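Local atomic coordinates of prolyl-tRNA synthetase (Giardia lamblia ATCC 50803, PDB entry 3IAL), a protein that probably charges tRNA(Pro) with proline at the expense of ATP, by way of a prolyl-adenylate intermediate. Residues L332-L338 against V413-I417; R461-Y465 against V500-K506. All coordinates share one frame; numbering follows the deposited sequence.

In the fold
Interaction 1 and interaction 2 are separate contacts that follow one another along the chain. Their centres lie about 53 Å apart, on opposite sides of the centre of the chain, and their nearest atoms are about 37 Å apart. Helix 416-438 begins inside interaction 1 and leads to strand 440-442, which pairs with strand 459-464 of interaction 2. Interaction 1 involves the anticodon-binding part of the enzyme, and interaction 2 lies in the C-terminal part. The prolyl-adenylate is held by residues between 122 and 276, in the class II catalytic core, so neither contact contributes a residue to that pocket. Both are structural packing away from the active site.

Interaction 1 (L332-L338 against V413-I417); sequences LKSKLGL and VKNVI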
loop_
_atom_site.group_PDB
_atom_site.type_symbol
_atom_site.label_atom_id
_atom_site.label_comp_id
_atom_site.label_asym_id
_atom_site.label_seq_id
_atom_site.Cartn_x
_atom_site.Cartn_y
_atom_site.Cartn_z
ATOM N N LEU B 332 21.354 9.557 13.836
ATOM C CA LEU B 332 20.902 9.521 12.437
ATOM C C LEU B 332 19.452 9.017 12.285
ATOM O O LEU B 332 18.714 9.511 11.432
ATOM C CB LEU B 332 21.841 8.674 11.574
ATOM C CG LEU B 332 23.309 9.098 11.483
ATOM C CD1 LEU B 332 24.019 8.221 10.462
ATOM C CD2 LEU B 332 23.473 10.578 11.142
ATOM N N LYS B 333 19.044 8.056 13.110
ATOM C CA LYS B 333 17.672 7.538 13.049
ATOM C C LYS B 333 16.670 8.476 13.735
ATOM O O LYS B 333 15.689 8.911 13.120
ATOM C CB LYS B 333 17.583 6.138 13.668
ATOM C CG LYS B 333 18.210 5.045 12.810
ATOM C CD LYS B 333 17.884 3.646 13.329
ATOM C CE LYS B 333 18.636 3.330 14.606
ATOM N NZ LYS B 333 18.509 1.891 14.974
ATOM N N SER B 334 16.940 8.801 14.997
ATOM C CA SER B 334 15.982 9.525 15.834
ATOM C C SER B 334 15.810 10.995 15.449
ATOM O O SER B 334 14.684 11.492 15.409
ATOM C CB SER B 334 16.382 9.410 17.307
ATOM O OG SER B 334 16.638 8.057 17.641
ATOM N N LYS B 335 16.915 11.683 15.168
ATOM C CA LYS B 335 16.874 13.127 14.886
ATOM C C LYS B 335 16.655 13.467 13.406
ATOM O O LYS B 335 16.095 14.516 13.094
ATOM C CB LYS B 335 18.158 13.816 15.377
ATOM C CG LYS B 335 18.235 14.030 16.882
ATOM C CD LYS B 335 17.270 15.120 17.362
ATOM C CE LYS B 335 17.623 15.603 18.762
ATOM N NZ LYS B 335 16.445 16.188 19.467
ATOM N N LEU B 336 17.109 12.598 12.503
ATOM C CA LEU B 336 17.034 12.868 11.067
ATOM C C LEU B 336 16.056 11.965 10.312
ATOM O O LEU B 336 15.714 12.257 9.168
ATOM C CB LEU B 336 18.428 12.749 10.438
ATOM C CG LEU B 336 19.533 13.609 11.060
ATOM C CD1 LEU B 336 20.906 13.251 10.474
ATOM C CD2 LEU B 336 19.224 15.088 10.873
ATOM N N GLY B 337 15.620 10.869 10.931
ATOM C CA GLY B 337 14.699 9.932 10.286
ATOM C C GLY B 337 15.332 9.055 9.215
ATOM O O GLY B 337 14.628 8.503 8.371
ATOM N N LEU B 338 16.657 8.914 9.252
ATOM C CA LEU B 338 17.381 8.108 8.264
ATOM C C LEU B 338 17.286 6.627 8.589
ATOM O O LEU B 338 17.157 6.246 9.753
ATOM C CB LEU B 338 18.853 8.512 8.207
ATOM C CG LEU B 338 19.156 9.953 7.788
ATOM C CD1 LEU B 338 20.668 10.157 7.670
ATOM C CD2 LEU B 338 18.451 10.297 6.474
ATOM N N VAL B 413 15.454 20.494 9.551
ATOM C CA VAL B 413 16.589 19.900 10.253
ATOM C C VAL B 413 17.824 19.907 9.357
ATOM O O VAL B 413 17.717 19.672 8.154
ATOM C CB VAL B 413 16.273 18.461 10.706
ATOM C CG1 VAL B 413 17.428 17.878 11.504
ATOM C CG2 VAL B 413 15.002 18.445 11.548
ATOM N N LYS B 414 18.986 20.192 9.946
ATOM C CA LYS B 414 20.246 20.285 9.201
ATOM C C LYS B 414 21.354 19.462 9.864
ATOM O O LYS B 414 21.505 19.470 11.088
ATOM C CB LYS B 414 20.692 21.741 9.089
ATOM C CG LYS B 414 19.812 22.595 8.192
ATOM C CD LYS B 414 20.287 24.040 8.180
ATOM C CE LYS B 414 19.338 24.932 7.399
ATOM N NZ LYS B 414 19.584 26.371 7.682
ATOM N N ASN B 415 22.140 18.776 9.038
ATOM C CA ASN B 415 23.152 17.840 9.510
ATOM C C ASN B 415 24.093 17.471 8.367
ATOM O O ASN B 415 23.682 17.432 7.209
ATOM C CB ASN B 415 22.467 16.588 10.065
ATOM C CG ASN B 415 23.442 15.468 10.378
ATOM O OD1 ASN B 415 23.609 14.540 9.585
ATOM N ND2 ASN B 415 24.088 15.547 11.537
ATOM N N VAL B 416 25.348 17.189 8.693
ATOM C CA VAL B 416 26.350 16.895 7.680
ATOM C C VAL B 416 26.004 15.639 6.865
ATOM O O VAL B 416 26.176 15.635 5.659
ATOM C CB VAL B 416 27.782 16.791 8.298
ATOM C CG1 VAL B 416 27.944 15.517 9.104
ATOM C CG2 VAL B 416 28.849 16.896 7.213
ATOM N N ILE B 417 25.490 14.592 7.510
ATOM C CA ILE B 417 25.123 13.367 6.785
ATOM C C ILE B 417 23.951 13.646 5.835
ATOM O O ILE B 417 23.963 13.207 4.690
ATOM C CB ILE B 417 24.782 12.181 7.737
ATOM C CG1 ILE B 417 25.942 11.890 8.697
ATOM C CG2 ILE B 417 24.458 10.935 6.934
ATOM C CD1 ILE B 417 27.304 11.810 8.027
#
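Leu336 fills the angle between Val413 and Asn415, and this is the tight part of the contact. Its CD2 lies 3.4 Å from Val413 CG1, closer than carbons usually pack. Its other branch, CD1, meets the amide of Asn415, 3.1 Å from OD1. The Asn415 CG stands anti to the backbone N (chi1 171°), which sets the amide against Leu336 CD1 and back over the start of helix 416-438. There OD1 accepts a weak bond from Ile417 N at 2.8 Å, and ND2 bonds to the carbonyl oxygens of Lys400 and Val398. The buried amide is thus held at both ends. Next to it, Ile417 receives two leucines on different branches. Leu332 CD2 reaches CG1 at 3.7 Å, the two side chains crossing at about a right angle, and Leu338 CD1 reaches CG2 at 3.9 Å. Beyond Val413 the contact thins out to solvent. Lys335 is exposed, its amine apart from 413-417, and its backbone O lies 4.0 Å from Val413 CG1. The contact joins the C-terminal end of helix 315-334, in the alpha/beta anticodon-binding domain, to the Asn N-cap that starts helix 416-438, the helix leading on to the C-terminal part.

Interaction 2 (R461-Y465 against V500-K506); sequences RFPFY and VCALSGK
Cys501 SG accepts two backbone bonds, from Leu503 N and Ser504 N, each at 3.4 Å, and these fold the turn around the sulfur. The same atom meets strand 459-464 and the residue after it. It lies obliquely to the Phe464 ring, 3.6 Å from CD1, and at the edge of the Tyr465 ring. These are Cys sulfur-aromatic contacts. With chi1 at 172° the sulfur swings clear of the Cys501 N and in beside Phe464 and Tyr465. One backbone bond joins the segments, Ala502 N to Pro463 O at 2.9 Å. It is nearly straight at 169°. Leu503 CD1 touches both phenylalanines, 3.9 Å from Phe462 CE1 and 3.9 Å from Phe464 CE1. The two rings also meet, Phe464 CD1 lying at the edge of Phe462. At the exposed end, Lys506 runs alongside Tyr465, its CB 3.9 Å from Tyr465 CB and its CD near Tyr465 CD1. Ser504 OG closes an ST turn with Lys506 N. Strand 459-464 lies between strands 440-442 and 510-515. Phe462 and Leu503 both pack on Ile449 of helix 446-455, while Tyr465 and Leu503 both reach Trp474 of helix 472-482.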
loop_
_atom_site.group_PDB
_atom_site.type_symbol
_atom_site.label_atom_id
_atom_site.label_comp_id
_atom_site.label_asym_id
_atom_site.label_seq_id
_atom_site.Cartn_x
_atom_site.Cartn_y
_atom_site.Cartn_z
ATOM N N ARG B 461 15.593 14.255 -32.861
ATOM C CA ARG B 461 14.686 15.393 -32.899
ATOM C C ARG B 461 14.783 16.052 -34.267
ATOM O O ARG B 461 15.872 16.281 -34.768
ATOM C CB ARG B 461 15.071 16.378 -31.803
ATOM C CG ARG B 461 14.131 17.555 -31.623
ATOM C CD ARG B 461 14.619 18.400 -30.475
ATOM N NE ARG B 461 13.844 19.625 -30.287
ATOM C CZ ARG B 461 14.113 20.799 -30.861
ATOM N NH1 ARG B 461 15.130 20.933 -31.705
ATOM N NH2 ARG B 461 13.342 21.853 -30.597
ATOM N N PHE B 462 13.644 16.329 -34.885
ATOM C CA PHE B 462 13.637 16.851 -36.247
ATOM C C PHE B 462 12.383 17.662 -36.537
ATOM O O PHE B 462 11.288 17.294 -36.102
ATOM C CB PHE B 462 13.778 15.710 -37.267
ATOM C CG PHE B 462 12.664 14.681 -37.219
ATOM C CD1 PHE B 462 11.592 14.753 -38.099
ATOM C CD2 PHE B 462 12.716 13.619 -36.335
ATOM C CE1 PHE B 462 10.577 13.799 -38.075
ATOM C CE2 PHE B 462 11.708 12.657 -36.308
ATOM C CZ PHE B 462 10.639 12.748 -37.177
ATOM N N PRO B 463 12.537 18.779 -37.273
ATOM C CA PRO B 463 11.337 19.511 -37.681
ATOM C C PRO B 463 10.506 18.648 -38.631
ATOM O O PRO B 463 11.070 17.887 -39.431
ATOM C CB PRO B 463 11.878 20.769 -38.376
ATOM C CG PRO B 463 13.321 20.492 -38.664
ATOM C CD PRO B 463 13.784 19.385 -37.774
ATOM N N PHE B 464 9.187 18.757 -38.524
ATOM C CA PHE B 464 8.279 17.878 -39.246
ATOM C C PHE B 464 7.019 18.647 -39.638
ATOM O O PHE B 464 6.588 19.543 -38.914
ATOM C CB PHE B 464 7.948 16.668 -38.360
ATOM C CG PHE B 464 7.202 15.570 -39.058
ATOM C CD1 PHE B 464 7.764 14.895 -40.129
ATOM C CD2 PHE B 464 5.945 15.180 -38.610
ATOM C CE1 PHE B 464 7.070 13.857 -40.763
ATOM C CE2 PHE B 464 5.250 14.160 -39.226
ATOM C CZ PHE B 464 5.812 13.494 -40.309
ATOM N N TYR B 465 6.427 18.272 -40.769
ATOM C CA TYR B 465 5.387 19.078 -41.417
ATOM C C TYR B 465 3.960 18.962 -40.843
ATOM O O TYR B 465 3.102 19.767 -41.192
ATOM C CB TYR B 465 5.357 18.766 -42.921
ATOM C CG TYR B 465 4.563 17.534 -43.289
ATOM C CD1 TYR B 465 3.232 17.642 -43.705
ATOM C CD2 TYR B 465 5.128 16.269 -43.215
ATOM C CE1 TYR B 465 2.498 16.526 -44.042
ATOM C CE2 TYR B 465 4.398 15.145 -43.545
ATOM C CZ TYR B 465 3.084 15.281 -43.964
ATOM O OH TYR B 465 2.348 14.167 -44.289
ATOM N N VAL B 500 11.990 24.034 -42.215
ATOM C CA VAL B 500 11.365 23.056 -43.105
ATOM C C VAL B 500 11.412 21.658 -42.513
ATOM O O VAL B 500 12.309 21.329 -41.742
ATOM C CB VAL B 500 12.021 23.032 -44.511
ATOM C CG1 VAL B 500 11.795 24.385 -45.237
ATOM C CG2 VAL B 500 13.514 22.676 -44.417
ATOM N N CYS B 501 10.430 20.847 -42.891
ATOM C CA CYS B 501 10.326 19.463 -42.455
ATOM C C CYS B 501 11.515 18.667 -42.964
ATOM O O CYS B 501 11.798 18.681 -44.161
ATOM C CB CYS B 501 9.025 18.852 -42.981
ATOM S SG CYS B 501 8.823 17.067 -42.742
ATOM N N ALA B 502 12.190 17.964 -42.054
ATOM C CA ALA B 502 13.347 17.122 -42.391
ATOM C C ALA B 502 13.048 16.014 -43.403
ATOM O O ALA B 502 13.961 15.523 -44.062
ATOM C CB ALA B 502 13.918 16.493 -41.126
ATOM N N LEU B 503 11.788 15.594 -43.503
ATOM C CA LEU B 503 11.452 14.417 -44.294
ATOM C C LEU B 503 10.776 14.730 -45.634
ATOM O O LEU B 503 11.104 14.107 -46.640
ATOM C CB LEU B 503 10.600 13.455 -43.467
ATOM C CG LEU B 503 11.233 12.998 -42.144
ATOM C CD1 LEU B 503 10.367 11.951 -41.476
ATOM C CD2 LEU B 503 12.661 12.467 -42.334
ATOM N N SER B 504 9.856 15.691 -45.645
ATOM C CA SER B 504 9.060 16.014 -46.837
ATOM C C SER B 504 9.533 17.263 -47.570
ATOM O O SER B 504 9.216 17.446 -48.746
ATOM C CB SER B 504 7.591 16.220 -46.445
ATOM O OG SER B 504 7.434 17.360 -45.606
ATOM N N GLY B 505 10.265 18.132 -46.876
ATOM C CA GLY B 505 10.656 19.426 -47.427
ATOM C C GLY B 505 9.611 20.524 -47.268
ATOM O O GLY B 505 9.891 21.691 -47.557
ATOM N N LYS B 506 8.414 20.157 -46.805
ATOM C CA LYS B 506 7.314 21.101 -46.591
ATOM C C LYS B 506 7.583 21.982 -45.369
ATOM O O LYS B 506 8.527 21.721 -44.622
ATOM C CB LYS B 506 5.995 20.339 -46.413
ATOM C CG LYS B 506 5.576 19.531 -47.631
ATOM C CD LYS B 506 4.225 18.869 -47.404
ATOM C CE LYS B 506 3.903 17.857 -48.493
ATOM N NZ LYS B 506 2.786 16.952 -48.085
#